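Local coordinates for protein arabinofuranosidase (Bifidobacterium longum, PDB 2Y2W) that hydrolyses terminal alpha-L-arabinofuranosyl residues, cleaving alpha-(1->5) bonds of arabinans and also acting on wheat arabinoxylan, as a family 51 glycoside hydrolase, at residues D217-V222 with A258-F263; Q301-S306 with A382-V387; A483-A488 with A556-S561. All blocks are in the same frame, centred on the assembly; numbering follows the deposited sequence.

Overall arrangement
In chain order the contacts pass from the catalytic barrel (1 and 2) to the C-terminal beta-sandwich (3). Contact 1 joins two loops at the mouth of the barrel, mixing buried and exposed residues; a carboxylate, a thioether and two rings meet there without mutual hydrogen bonds. Contacts 2 and 3 are both buried. Contact 2 packs two helices through a phenyl face and a valine methyl, whereas contact 3 is strand pairing carried by backbone bonds. They adjoin, their centres about 9 Å apart: Gln301 NE2 probably bonds to Arg486 O, and helix 382-397, one partner in contact 2, also lies against Val484 of contact 3. Contact 1 stands apart, its centre about 24 Å from that of contact 2.

Contact 1 (D217-V222 with A258-F263); sequences DGPWQV and AYMPTF
Asp217 OD2 lies against carbon atoms of the facing loop, where Met260 CE approaches it to 3.4 Å. Met260 CG follows at 3.7 Å from Asp217 OD2. Thr262 CG2 sits further off, 4.0 Å from the same Asp217 OD2. These are van der Waals contacts; for a polar partner the carboxylate turns to Ser256, whose OG is hydrogen-bonded to Asp217 OD1. The two loops follow strands 209-212 and 249-252, the fourth and fifth strands of the (beta/alpha)8 barrel, so the contact belongs to the mouth where the active site of such enzymes lies. Each loop contains a type I turn, Gly218 to Gln221 and Met260 to Phe263. Met260 bends at both chi2 (-60°) and chi3 (-66°), a folded shape that brings CE back against Asp217 and leaves SD beside the indole of Trp220. The sulfur, Met260 SD, is 5.4 Å from the centroid of the six-membered ring of Trp220, an oblique Met-aromatic contact. Trp220 NE1 makes a weak hydrogen bond to Glu215 OE1, the proton donor/acceptor by similarity, and Gln221 bonds to Asn114 and Asn214, which by similarity bind arabinofuranose; this probably makes Trp220 and Gln221 second-shell residues of the site. At its far end the indole approaches Tyr259 from the opposing direction, with Trp220 CH2 3.9 Å from Tyr259 OH.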
ATOM      1  N   ASP D 217       8.512  13.579   4.004  1.00 28.51           N
ATOM      2  CA  ASP D 217       8.954  13.597   5.401  1.00 28.68           C
ATOM      3  C   ASP D 217       8.115  14.540   6.260  1.00 28.65           C
ATOM      4  O   ASP D 217       8.044  14.377   7.480  1.00 28.77           O
ATOM      5  CB  ASP D 217      10.439  13.977   5.499  1.00 28.84           C
ATOM      6  CG  ASP D 217      10.719  15.402   5.041  1.00 29.30           C
ATOM      7  OD1 ASP D 217      10.008  15.899   4.139  1.00 29.77           O
ATOM      8  OD2 ASP D 217      11.659  16.025   5.582  1.00 30.05           O
ATOM      9  N   GLY D 218       7.495  15.529   5.621  1.00 28.63           N
ATOM     10  CA  GLY D 218       6.672  16.509   6.322  1.00 28.60           C
ATOM     11  C   GLY D 218       5.366  15.910   6.811  1.00 28.57           C
ATOM     12  O   GLY D 218       4.639  15.305   6.026  1.00 28.63           O
ATOM     13  N   PRO D 219       5.064  16.065   8.115  1.00 28.51           N
ATOM     14  CA  PRO D 219       3.809  15.564   8.697  1.00 28.42           C
ATOM     15  C   PRO D 219       2.556  16.321   8.232  1.00 28.28           C
ATOM     16  O   PRO D 219       1.440  15.943   8.596  1.00 28.45           O
ATOM     17  CB  PRO D 219       4.019  15.746  10.208  1.00 28.45           C
ATOM     18  CG  PRO D 219       5.502  15.874  10.382  1.00 28.51           C
ATOM     19  CD  PRO D 219       5.971  16.585   9.154  1.00 28.53           C
ATOM     20  N   TRP D 220       2.745  17.376   7.439  1.00 27.93           N
ATOM     21  CA  TRP D 220       1.637  18.105   6.813  1.00 27.58           C
ATOM     22  C   TRP D 220       1.233  17.478   5.471  1.00 27.31           C
ATOM     23  O   TRP D 220       0.188  17.815   4.907  1.00 27.13           O
ATOM     24  CB  TRP D 220       2.019  19.573   6.602  1.00 27.53           C
ATOM     25  CG  TRP D 220       3.254  19.740   5.772  1.00 27.84           C
ATOM     26  CD1 TRP D 220       3.327  19.813   4.407  1.00 28.07           C
ATOM     27  CD2 TRP D 220       4.602  19.837   6.250  1.00 28.09           C
ATOM     28  NE1 TRP D 220       4.633  19.953   4.008  1.00 28.10           N
ATOM     29  CE2 TRP D 220       5.437  19.973   5.118  1.00 28.25           C
ATOM     30  CE3 TRP D 220       5.184  19.825   7.527  1.00 28.21           C
ATOM     31  CZ2 TRP D 220       6.828  20.096   5.220  1.00 28.76           C
ATOM     32  CZ3 TRP D 220       6.566  19.948   7.631  1.00 28.49           C
ATOM     33  CH2 TRP D 220       7.373  20.082   6.482  1.00 29.01           C
ATOM     34  N   GLN D 221       2.072  16.572   4.969  1.00 26.97           N
ATOM     35  CA  GLN D 221       1.890  15.976   3.650  1.00 26.72           C
ATOM     36  C   GLN D 221       0.897  14.820   3.680  1.00 26.72           C
ATOM     37  O   GLN D 221       0.941  13.970   4.574  1.00 26.85           O
ATOM     38  CB  GLN D 221       3.234  15.490   3.108  1.00 26.75           C
ATOM     39  CG  GLN D 221       3.298  15.345   1.596  1.00 26.61           C
ATOM     40  CD  GLN D 221       3.329  16.681   0.866  1.00 26.99           C
ATOM     41  OE1 GLN D 221       2.900  16.776  -0.284  1.00 26.60           O
ATOM     42  NE2 GLN D 221       3.842  17.720   1.530  1.00 26.57           N
ATOM     43  N   VAL D 222       0.007  14.793   2.693  1.00 26.48           N
ATOM     44  CA  VAL D 222      -0.974  13.724   2.571  1.00 26.25           C
ATOM     45  C   VAL D 222      -0.246  12.411   2.299  1.00 26.37           C
ATOM     46  O   VAL D 222       0.499  12.293   1.324  1.00 26.38           O
ATOM     47  CB  VAL D 222      -2.024  14.024   1.473  1.00 26.16           C
ATOM     48  CG1 VAL D 222      -3.023  12.879   1.342  1.00 25.80           C
ATOM     49  CG2 VAL D 222      -2.755  15.319   1.782  1.00 25.80           C
ATOM     50  N   ALA D 258      16.071  22.339   6.892  1.00 39.88           N
ATOM     51  CA  ALA D 258      17.195  22.014   7.772  1.00 40.20           C
ATOM     52  C   ALA D 258      16.743  21.787   9.213  1.00 40.35           C
ATOM     53  O   ALA D 258      17.421  21.105   9.985  1.00 40.46           O
ATOM     54  CB  ALA D 258      18.243  23.113   7.712  1.00 40.23           C
ATOM     55  N   TYR D 259      15.592  22.361   9.558  1.00 40.54           N
ATOM     56  CA  TYR D 259      15.016  22.252  10.901  1.00 40.68           C
ATOM     57  C   TYR D 259      14.488  20.851  11.211  1.00 40.73           C
ATOM     58  O   TYR D 259      14.368  20.473  12.380  1.00 40.74           O
ATOM     59  CB  TYR D 259      13.895  23.286  11.085  1.00 40.66           C
ATOM     60  CG  TYR D 259      12.808  23.231  10.028  1.00 40.71           C
ATOM     61  CD1 TYR D 259      11.734  22.347  10.144  1.00 40.61           C
ATOM     62  CD2 TYR D 259      12.852  24.071   8.912  1.00 40.79           C
ATOM     63  CE1 TYR D 259      10.738  22.293   9.173  1.00 40.79           C
ATOM     64  CE2 TYR D 259      11.859  24.028   7.937  1.00 40.58           C
ATOM     65  CZ  TYR D 259      10.806  23.139   8.075  1.00 40.80           C
ATOM     66  OH  TYR D 259       9.820  23.092   7.115  1.00 40.95           O
ATOM     67  N   MET D 260      14.174  20.098  10.156  1.00 40.80           N
ATOM     68  CA  MET D 260      13.559  18.772  10.259  1.00 40.91           C
ATOM     69  C   MET D 260      14.295  17.838  11.223  1.00 40.92           C
ATOM     70  O   MET D 260      15.525  17.758  11.188  1.00 40.93           O
ATOM     71  CB  MET D 260      13.451  18.118   8.875  1.00 40.94           C
ATOM     72  CG  MET D 260      12.351  18.693   7.978  1.00 41.03           C
ATOM     73  SD  MET D 260      10.679  18.544   8.659  1.00 41.65           S
ATOM     74  CE  MET D 260      10.435  16.767   8.677  1.00 41.75           C
ATOM     75  N   PRO D 261      13.542  17.132  12.092  1.00 40.89           N
ATOM     76  CA  PRO D 261      14.149  16.200  13.048  1.00 40.88           C
ATOM     77  C   PRO D 261      14.798  15.000  12.358  1.00 40.77           C
ATOM     78  O   PRO D 261      15.656  14.336  12.945  1.00 40.86           O
ATOM     79  CB  PRO D 261      12.959  15.746  13.904  1.00 40.90           C
ATOM     80  CG  PRO D 261      11.760  15.980  13.051  1.00 41.02           C
ATOM     81  CD  PRO D 261      12.076  17.195  12.239  1.00 40.89           C
ATOM     82  N   THR D 262      14.386  14.745  11.119  1.00 40.54           N
ATOM     83  CA  THR D 262      14.896  13.631  10.325  1.00 40.27           C
ATOM     84  C   THR D 262      16.002  14.063   9.341  1.00 40.02           C
ATOM     85  O   THR D 262      16.437  13.276   8.496  1.00 39.95           O
ATOM     86  CB  THR D 262      13.737  12.903   9.588  1.00 40.28           C
ATOM     87  OG1 THR D 262      14.223  11.699   8.982  1.00 40.69           O
ATOM     88  CG2 THR D 262      13.093  13.802   8.523  1.00 40.29           C
ATOM     89  N   PHE D 263      16.459  15.309   9.476  1.00 39.66           N
ATOM     90  CA  PHE D 263      17.491  15.880   8.602  1.00 39.27           C
ATOM     91  C   PHE D 263      18.779  15.063   8.610  1.00 38.86           C
ATOM     92  O   PHE D 263      19.256  14.645   9.669  1.00 38.84           O
ATOM     93  CB  PHE D 263      17.780  17.332   8.996  1.00 39.37           C
ATOM     94  CG  PHE D 263      18.681  18.062   8.035  1.00 39.65           C
ATOM     95  CD1 PHE D 263      18.291  18.277   6.715  1.00 39.98           C
ATOM     96  CD2 PHE D 263      19.911  18.558   8.458  1.00 39.92           C
ATOM     97  CE1 PHE D 263      19.121  18.958   5.825  1.00 40.01           C
ATOM     98  CE2 PHE D 263      20.747  19.245   7.579  1.00 39.90           C
ATOM     99  CZ  PHE D 263      20.350  19.444   6.259  1.00 39.94           C
TER

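Contact 2 (Q301-S306 with A382-V387); sequences QDFLAS and AADAVV
Phe303 and Val387 meet as a methyl laid over a ring. Val387 CG2 is 3.7 Å from the centroid of the Phe303 ring and 19° off its normal, a CH-pi contact over one face, displaced toward the rim on the CE2 side. With CG anti to the backbone N (chi1 173°), Phe303 swings its ring across to the other helix although its CB bond does not aim there. The same methyl also touches the carbonyl of that residue, Phe303 O lying 3.4 Å from Val387 CG2, so one branch meets both ring and backbone. Leu304 comes in at about a right angle to Val387, and Leu304 CD2 reaches Val387 CG2 at 4.0 Å. The first segment takes in the end of helix 297-304, which follows the sixth strand of the (beta/alpha)8 barrel, and the residues after it; the second is the start of helix 382-397, which lies between the seventh and eighth strands. Asp384 borders the ring too: Asp384 OD1 is 3.2 Å from Phe303 CE2, the carboxylate plane turned 76° from the ring. That group is held by other partners, OD2 by Thr381 N and OD1 by Tyr345 OH. Without the ring, as with an alanine here, Val387 CG2 would probably face a gap and Asp384 would be likely to lose its packing partner. Phe303 O is itself gripped twice from the same face of its plane. One donor is Ser306 N; the other is the hydroxyl, Ser306 OG lying 2.7 Å from Phe303 O and coming in tilted from the carbonyl plane.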
ATOM      1  N   GLN D 301      19.059  40.810  10.848  1.00 47.47           N
ATOM      2  CA  GLN D 301      20.464  40.434  10.656  1.00 47.34           C
ATOM      3  C   GLN D 301      20.655  38.920  10.507  1.00 47.10           C
ATOM      4  O   GLN D 301      21.521  38.475   9.753  1.00 47.09           O
ATOM      5  CB  GLN D 301      21.339  40.983  11.794  1.00 47.39           C
ATOM      6  CG  GLN D 301      22.848  40.926  11.526  1.00 47.71           C
ATOM      7  CD  GLN D 301      23.300  41.885  10.432  1.00 48.28           C
ATOM      8  OE1 GLN D 301      23.502  43.075  10.675  1.00 48.39           O
ATOM      9  NE2 GLN D 301      23.474  41.361   9.224  1.00 48.43           N
ATOM     10  N   ASP D 302      19.848  38.140  11.227  1.00 46.84           N
ATOM     11  CA  ASP D 302      19.828  36.685  11.067  1.00 46.60           C
ATOM     12  C   ASP D 302      19.352  36.307   9.663  1.00 46.16           C
ATOM     13  O   ASP D 302      19.893  35.395   9.032  1.00 46.16           O
ATOM     14  CB  ASP D 302      18.909  36.030  12.107  1.00 46.79           C
ATOM     15  CG  ASP D 302      19.401  36.210  13.536  1.00 47.41           C
ATOM     16  OD1 ASP D 302      20.431  36.885  13.752  1.00 48.04           O
ATOM     17  OD2 ASP D 302      18.739  35.671  14.451  1.00 47.90           O
ATOM     18  N   PHE D 303      18.337  37.028   9.191  1.00 45.57           N
ATOM     19  CA  PHE D 303      17.710  36.780   7.899  1.00 45.02           C
ATOM     20  C   PHE D 303      18.628  37.108   6.717  1.00 44.73           C
ATOM     21  O   PHE D 303      18.624  36.400   5.710  1.00 44.64           O
ATOM     22  CB  PHE D 303      16.390  37.552   7.809  1.00 44.90           C
ATOM     23  CG  PHE D 303      15.736  37.497   6.460  1.00 44.71           C
ATOM     24  CD1 PHE D 303      15.419  36.276   5.869  1.00 44.46           C
ATOM     25  CD2 PHE D 303      15.417  38.669   5.788  1.00 44.42           C
ATOM     26  CE1 PHE D 303      14.812  36.228   4.623  1.00 44.27           C
ATOM     27  CE2 PHE D 303      14.802  38.631   4.546  1.00 44.43           C
ATOM     28  CZ  PHE D 303      14.497  37.408   3.962  1.00 44.43           C
ATOM     29  N   LEU D 304      19.419  38.170   6.849  1.00 44.32           N
ATOM     30  CA  LEU D 304      20.347  38.569   5.790  1.00 43.94           C
ATOM     31  C   LEU D 304      21.495  37.571   5.616  1.00 43.75           C
ATOM     32  O   LEU D 304      22.102  37.498   4.545  1.00 43.69           O
ATOM     33  CB  LEU D 304      20.883  39.983   6.036  1.00 43.94           C
ATOM     34  CG  LEU D 304      19.879  41.136   5.898  1.00 43.76           C
ATOM     35  CD1 LEU D 304      20.355  42.358   6.672  1.00 43.76           C
ATOM     36  CD2 LEU D 304      19.612  41.487   4.440  1.00 43.26           C
ATOM     37  N   ALA D 305      21.770  36.796   6.663  1.00 43.45           N
ATOM     38  CA  ALA D 305      22.800  35.762   6.616  1.00 43.18           C
ATOM     39  C   ALA D 305      22.210  34.357   6.441  1.00 43.03           C
ATOM     40  O   ALA D 305      22.791  33.369   6.907  1.00 43.04           O
ATOM     41  CB  ALA D 305      23.674  35.832   7.867  1.00 43.24           C
ATOM     42  N   SER D 306      21.069  34.274   5.756  1.00 42.81           N
ATOM     43  CA  SER D 306      20.362  33.003   5.548  1.00 42.60           C
ATOM     44  C   SER D 306      21.110  32.025   4.648  1.00 42.47           C
ATOM     45  O   SER D 306      20.848  30.821   4.683  1.00 42.58           O
ATOM     46  CB  SER D 306      18.956  33.244   4.997  1.00 42.62           C
ATOM     47  OG  SER D 306      18.101  33.747   6.009  1.00 42.70           O
ATOM     48  N   ALA D 382      12.959  45.221  -0.215  1.00 37.36           N
ATOM     49  CA  ALA D 382      14.321  45.362  -0.725  1.00 37.29           C
ATOM     50  C   ALA D 382      15.276  44.369  -0.070  1.00 37.26           C
ATOM     51  O   ALA D 382      16.205  43.882  -0.712  1.00 37.35           O
ATOM     52  CB  ALA D 382      14.816  46.786  -0.524  1.00 37.31           C
ATOM     53  N   ALA D 383      15.033  44.070   1.206  1.00 37.25           N
ATOM     54  CA  ALA D 383      15.848  43.119   1.958  1.00 37.10           C
ATOM     55  C   ALA D 383      15.634  41.679   1.492  1.00 36.99           C
ATOM     56  O   ALA D 383      16.592  40.913   1.387  1.00 37.00           O
ATOM     57  CB  ALA D 383      15.573  43.246   3.449  1.00 37.10           C
ATOM     58  N   ASP D 384      14.379  41.325   1.209  1.00 36.86           N
ATOM     59  CA  ASP D 384      14.027  39.987   0.723  1.00 36.72           C
ATOM     60  C   ASP D 384      14.772  39.643  -0.568  1.00 36.43           C
ATOM     61  O   ASP D 384      15.213  38.508  -0.757  1.00 36.26           O
ATOM     62  CB  ASP D 384      12.515  39.866   0.504  1.00 36.85           C
ATOM     63  CG  ASP D 384      11.719  39.945   1.801  1.00 37.38           C
ATOM     64  OD1 ASP D 384      12.244  39.548   2.863  1.00 38.21           O
ATOM     65  OD2 ASP D 384      10.556  40.402   1.757  1.00 37.91           O
ATOM     66  N   ALA D 385      14.913  40.639  -1.440  1.00 36.20           N
ATOM     67  CA  ALA D 385      15.627  40.486  -2.704  1.00 35.91           C
ATOM     68  C   ALA D 385      17.123  40.263  -2.500  1.00 35.71           C
ATOM     69  O   ALA D 385      17.726  39.439  -3.190  1.00 35.76           O
ATOM     70  CB  ALA D 385      15.388  41.690  -3.589  1.00 35.95           C
ATOM     71  N   VAL D 386      17.712  40.990  -1.551  1.00 35.37           N
ATOM     72  CA  VAL D 386      19.148  40.883  -1.265  1.00 35.15           C
ATOM     73  C   VAL D 386      19.498  39.500  -0.703  1.00 35.00           C
ATOM     74  O   VAL D 386      20.564  38.953  -0.998  1.00 35.01           O
ATOM     75  CB  VAL D 386      19.645  42.024  -0.319  1.00 35.20           C
ATOM     76  CG1 VAL D 386      21.126  41.866   0.020  1.00 35.00           C
ATOM     77  CG2 VAL D 386      19.402  43.390  -0.951  1.00 35.04           C
ATOM     78  N   VAL D 387      18.588  38.939   0.090  1.00 34.81           N
ATOM     79  CA  VAL D 387      18.758  37.590   0.635  1.00 34.66           C
ATOM     80  C   VAL D 387      18.740  36.539  -0.480  1.00 34.53           C
ATOM     81  O   VAL D 387      19.570  35.628  -0.486  1.00 34.45           O
ATOM     82  CB  VAL D 387      17.698  37.270   1.732  1.00 34.68           C
ATOM     83  CG1 VAL D 387      17.819  35.824   2.217  1.00 34.51           C
ATOM     84  CG2 VAL D 387      17.852  38.221   2.903  1.00 34.56           C
TER

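Contact 3 (A483-A488 with A556-S561); sequences AVNRDA and AISWIS
Trp559 has CG anti to its N (chi1 165°) and Val484 has CG2 anti to its carbonyl carbon, which brings that methyl to the indole. The methyl reaches the ring edge in plane, with Val484 CG2 3.6 Å from Trp559 CD1, and the two side chains cross at about a right angle. This non-hydrogen-bonded pair is flanked by hydrogen-bonded ones. Ala483 and Ile560 exchange two bonds, the shorter running from Ile560 N to Ala483 O at 2.6 Å, while Ala483 N to Ile560 O measures 2.9 Å. Asn485 N donates to Ser558 O at 2.7 Å, but the return bond from Ser558 N to Asn485 O is weak at 3.4 Å. Past the strand ends a weak bond from Ile557 N to Asp487 O is joined by packing of Ile557 CD1 on Ala488 CB. On the face bearing Ala483, Asn485, Ser558 and Ile560, Ala483 CB packs on Ile560 CG2 at 3.6 Å, and Asn485 CB touches Ser558 OG at 3.5 Å. The polar ends of Asn485 and Ser558 converge on one acceptor: Asn485 ND2 and Ser558 OG both bond to Pro555 O. On the other face Val484 rests on Val386, Ser390 and Ile393 of helix 382-397. Two strands paired antiparallel, 162° between directions, with one face laid on a barrel helix, match the C-terminal beta-sandwich that family 51 arabinofuranosidases pack against their catalytic barrel.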
ATOM      1  N   ALA D 483      27.738  40.195  -6.156  1.00 55.98           N
ATOM      2  CA  ALA D 483      28.158  40.387  -4.766  1.00 56.13           C
ATOM      3  C   ALA D 483      27.047  40.949  -3.882  1.00 56.23           C
ATOM      4  O   ALA D 483      26.201  41.716  -4.341  1.00 56.22           O
ATOM      5  CB  ALA D 483      29.401  41.270  -4.695  1.00 56.14           C
ATOM      6  N   VAL D 484      27.069  40.561  -2.609  1.00 56.41           N
ATOM      7  CA  VAL D 484      26.048  40.962  -1.642  1.00 56.64           C
ATOM      8  C   VAL D 484      26.671  41.562  -0.377  1.00 56.81           C
ATOM      9  O   VAL D 484      27.698  41.083   0.106  1.00 56.73           O
ATOM     10  CB  VAL D 484      25.111  39.762  -1.294  1.00 56.63           C
ATOM     11  CG1 VAL D 484      24.486  39.905   0.092  1.00 56.69           C
ATOM     12  CG2 VAL D 484      24.017  39.623  -2.343  1.00 56.68           C
ATOM     13  N   ASN D 485      26.049  42.625   0.134  1.00 57.10           N
ATOM     14  CA  ASN D 485      26.408  43.198   1.430  1.00 57.39           C
ATOM     15  C   ASN D 485      25.374  42.814   2.486  1.00 57.61           C
ATOM     16  O   ASN D 485      24.213  43.227   2.409  1.00 57.58           O
ATOM     17  CB  ASN D 485      26.547  44.723   1.336  1.00 57.33           C
ATOM     18  CG  ASN D 485      27.076  45.348   2.621  1.00 57.30           C
ATOM     19  OD1 ASN D 485      27.788  44.706   3.397  1.00 57.30           O
ATOM     20  ND2 ASN D 485      26.730  46.609   2.847  1.00 56.93           N
ATOM     21  N   ARG D 486      25.805  42.025   3.467  1.00 58.02           N
ATOM     22  CA  ARG D 486      24.900  41.452   4.469  1.00 58.43           C
ATOM     23  C   ARG D 486      24.749  42.281   5.750  1.00 58.84           C
ATOM     24  O   ARG D 486      23.839  42.032   6.543  1.00 58.89           O
ATOM     25  CB  ARG D 486      25.308  40.012   4.804  1.00 58.34           C
ATOM     26  CG  ARG D 486      25.055  39.023   3.675  1.00 58.08           C
ATOM     27  CD  ARG D 486      25.269  37.584   4.113  1.00 57.59           C
ATOM     28  NE  ARG D 486      26.674  37.189   4.082  1.00 57.40           N
ATOM     29  CZ  ARG D 486      27.114  35.950   4.287  1.00 57.17           C
ATOM     30  NH1 ARG D 486      26.262  34.964   4.542  1.00 56.93           N
ATOM     31  NH2 ARG D 486      28.414  35.694   4.237  1.00 57.01           N
ATOM     32  N   ASP D 487      25.636  43.257   5.947  1.00 59.35           N
ATOM     33  CA  ASP D 487      25.556  44.165   7.095  1.00 59.82           C
ATOM     34  C   ASP D 487      24.294  45.019   6.993  1.00 60.16           C
ATOM     35  O   ASP D 487      23.958  45.515   5.915  1.00 60.18           O
ATOM     36  CB  ASP D 487      26.805  45.053   7.169  1.00 59.85           C
ATOM     37  CG  ASP D 487      26.981  45.724   8.531  1.00 59.92           C
ATOM     38  OD1 ASP D 487      26.029  46.364   9.030  1.00 59.85           O
ATOM     39  OD2 ASP D 487      28.091  45.625   9.096  1.00 59.80           O
ATOM     40  N   ALA D 488      23.607  45.188   8.120  1.00 60.61           N
ATOM     41  CA  ALA D 488      22.299  45.849   8.143  1.00 61.13           C
ATOM     42  C   ALA D 488      22.344  47.364   8.371  1.00 61.49           C
ATOM     43  O   ALA D 488      21.377  48.067   8.061  1.00 61.46           O
ATOM     44  CB  ALA D 488      21.389  45.180   9.166  1.00 61.13           C
ATOM     45  N   ALA D 556      24.615  49.455   3.249  1.00 53.53           N
ATOM     46  CA  ALA D 556      24.061  48.404   4.097  1.00 53.19           C
ATOM     47  C   ALA D 556      22.837  47.769   3.442  1.00 52.95           C
ATOM     48  O   ALA D 556      21.918  48.475   3.016  1.00 52.94           O
ATOM     49  CB  ALA D 556      23.709  48.965   5.464  1.00 53.25           C
ATOM     50  N   ILE D 557      22.839  46.437   3.369  1.00 52.54           N
ATOM     51  CA  ILE D 557      21.793  45.656   2.685  1.00 52.21           C
ATOM     52  C   ILE D 557      21.715  46.022   1.198  1.00 51.91           C
ATOM     53  O   ILE D 557      20.906  46.862   0.790  1.00 51.79           O
ATOM     54  CB  ILE D 557      20.390  45.779   3.366  1.00 52.22           C
ATOM     55  CG1 ILE D 557      20.497  45.581   4.881  1.00 52.19           C
ATOM     56  CG2 ILE D 557      19.404  44.779   2.757  1.00 52.17           C
ATOM     57  CD1 ILE D 557      19.304  46.100   5.673  1.00 52.07           C
ATOM     58  N   SER D 558      22.573  45.390   0.400  1.00 51.64           N
ATOM     59  CA  SER D 558      22.637  45.650  -1.039  1.00 51.36           C
ATOM     60  C   SER D 558      23.186  44.467  -1.835  1.00 51.15           C
ATOM     61  O   SER D 558      24.087  43.759  -1.381  1.00 51.04           O
ATOM     62  CB  SER D 558      23.463  46.909  -1.332  1.00 51.34           C
ATOM     63  OG  SER D 558      24.791  46.778  -0.854  1.00 51.24           O
ATOM     64  N   TRP D 559      22.622  44.269  -3.025  1.00 50.92           N
ATOM     65  CA  TRP D 559      23.084  43.262  -3.975  1.00 50.69           C
ATOM     66  C   TRP D 559      23.678  43.964  -5.189  1.00 50.68           C
ATOM     67  O   TRP D 559      23.116  44.943  -5.690  1.00 50.61           O
ATOM     68  CB  TRP D 559      21.926  42.347  -4.386  1.00 50.64           C
ATOM     69  CG  TRP D 559      22.191  41.501  -5.604  1.00 50.16           C
ATOM     70  CD1 TRP D 559      22.845  40.304  -5.645  1.00 49.86           C
ATOM     71  CD2 TRP D 559      21.794  41.786  -6.951  1.00 49.68           C
ATOM     72  NE1 TRP D 559      22.885  39.828  -6.933  1.00 49.67           N
ATOM     73  CE2 TRP D 559      22.247  40.719  -7.756  1.00 49.59           C
ATOM     74  CE3 TRP D 559      21.101  42.843  -7.557  1.00 49.52           C
ATOM     75  CZ2 TRP D 559      22.033  40.677  -9.136  1.00 49.33           C
ATOM     76  CZ3 TRP D 559      20.886  42.798  -8.932  1.00 49.31           C
ATOM     77  CH2 TRP D 559      21.352  41.722  -9.704  1.00 49.10           C
ATOM     78  N   ILE D 560      24.816  43.461  -5.658  1.00 50.68           N
ATOM     79  CA  ILE D 560      25.512  44.071  -6.785  1.00 50.78           C
ATOM     80  C   ILE D 560      25.695  43.085  -7.939  1.00 50.80           C
ATOM     81  O   ILE D 560      25.921  41.890  -7.722  1.00 50.72           O
ATOM     82  CB  ILE D 560      26.875  44.700  -6.342  1.00 50.77           C
ATOM     83  CG1 ILE D 560      27.003  46.136  -6.846  1.00 50.85           C
ATOM     84  CG2 ILE D 560      28.075  43.861  -6.774  1.00 50.72           C
ATOM     85  CD1 ILE D 560      26.193  47.134  -6.052  1.00 51.16           C
ATOM     86  N   SER D 561      25.569  43.598  -9.161  1.00 50.85           N
ATOM     87  CA  SER D 561      25.881  42.830 -10.363  1.00 50.92           C
ATOM     88  C   SER D 561      26.734  43.666 -11.305  1.00 50.94           C
ATOM     89  O   SER D 561      26.368  44.792 -11.654  1.00 50.87           O
ATOM     90  CB  SER D 561      24.610  42.357 -11.071  1.00 50.92           C
ATOM     91  OG  SER D 561      23.885  43.440 -11.625  1.00 51.10           O
TER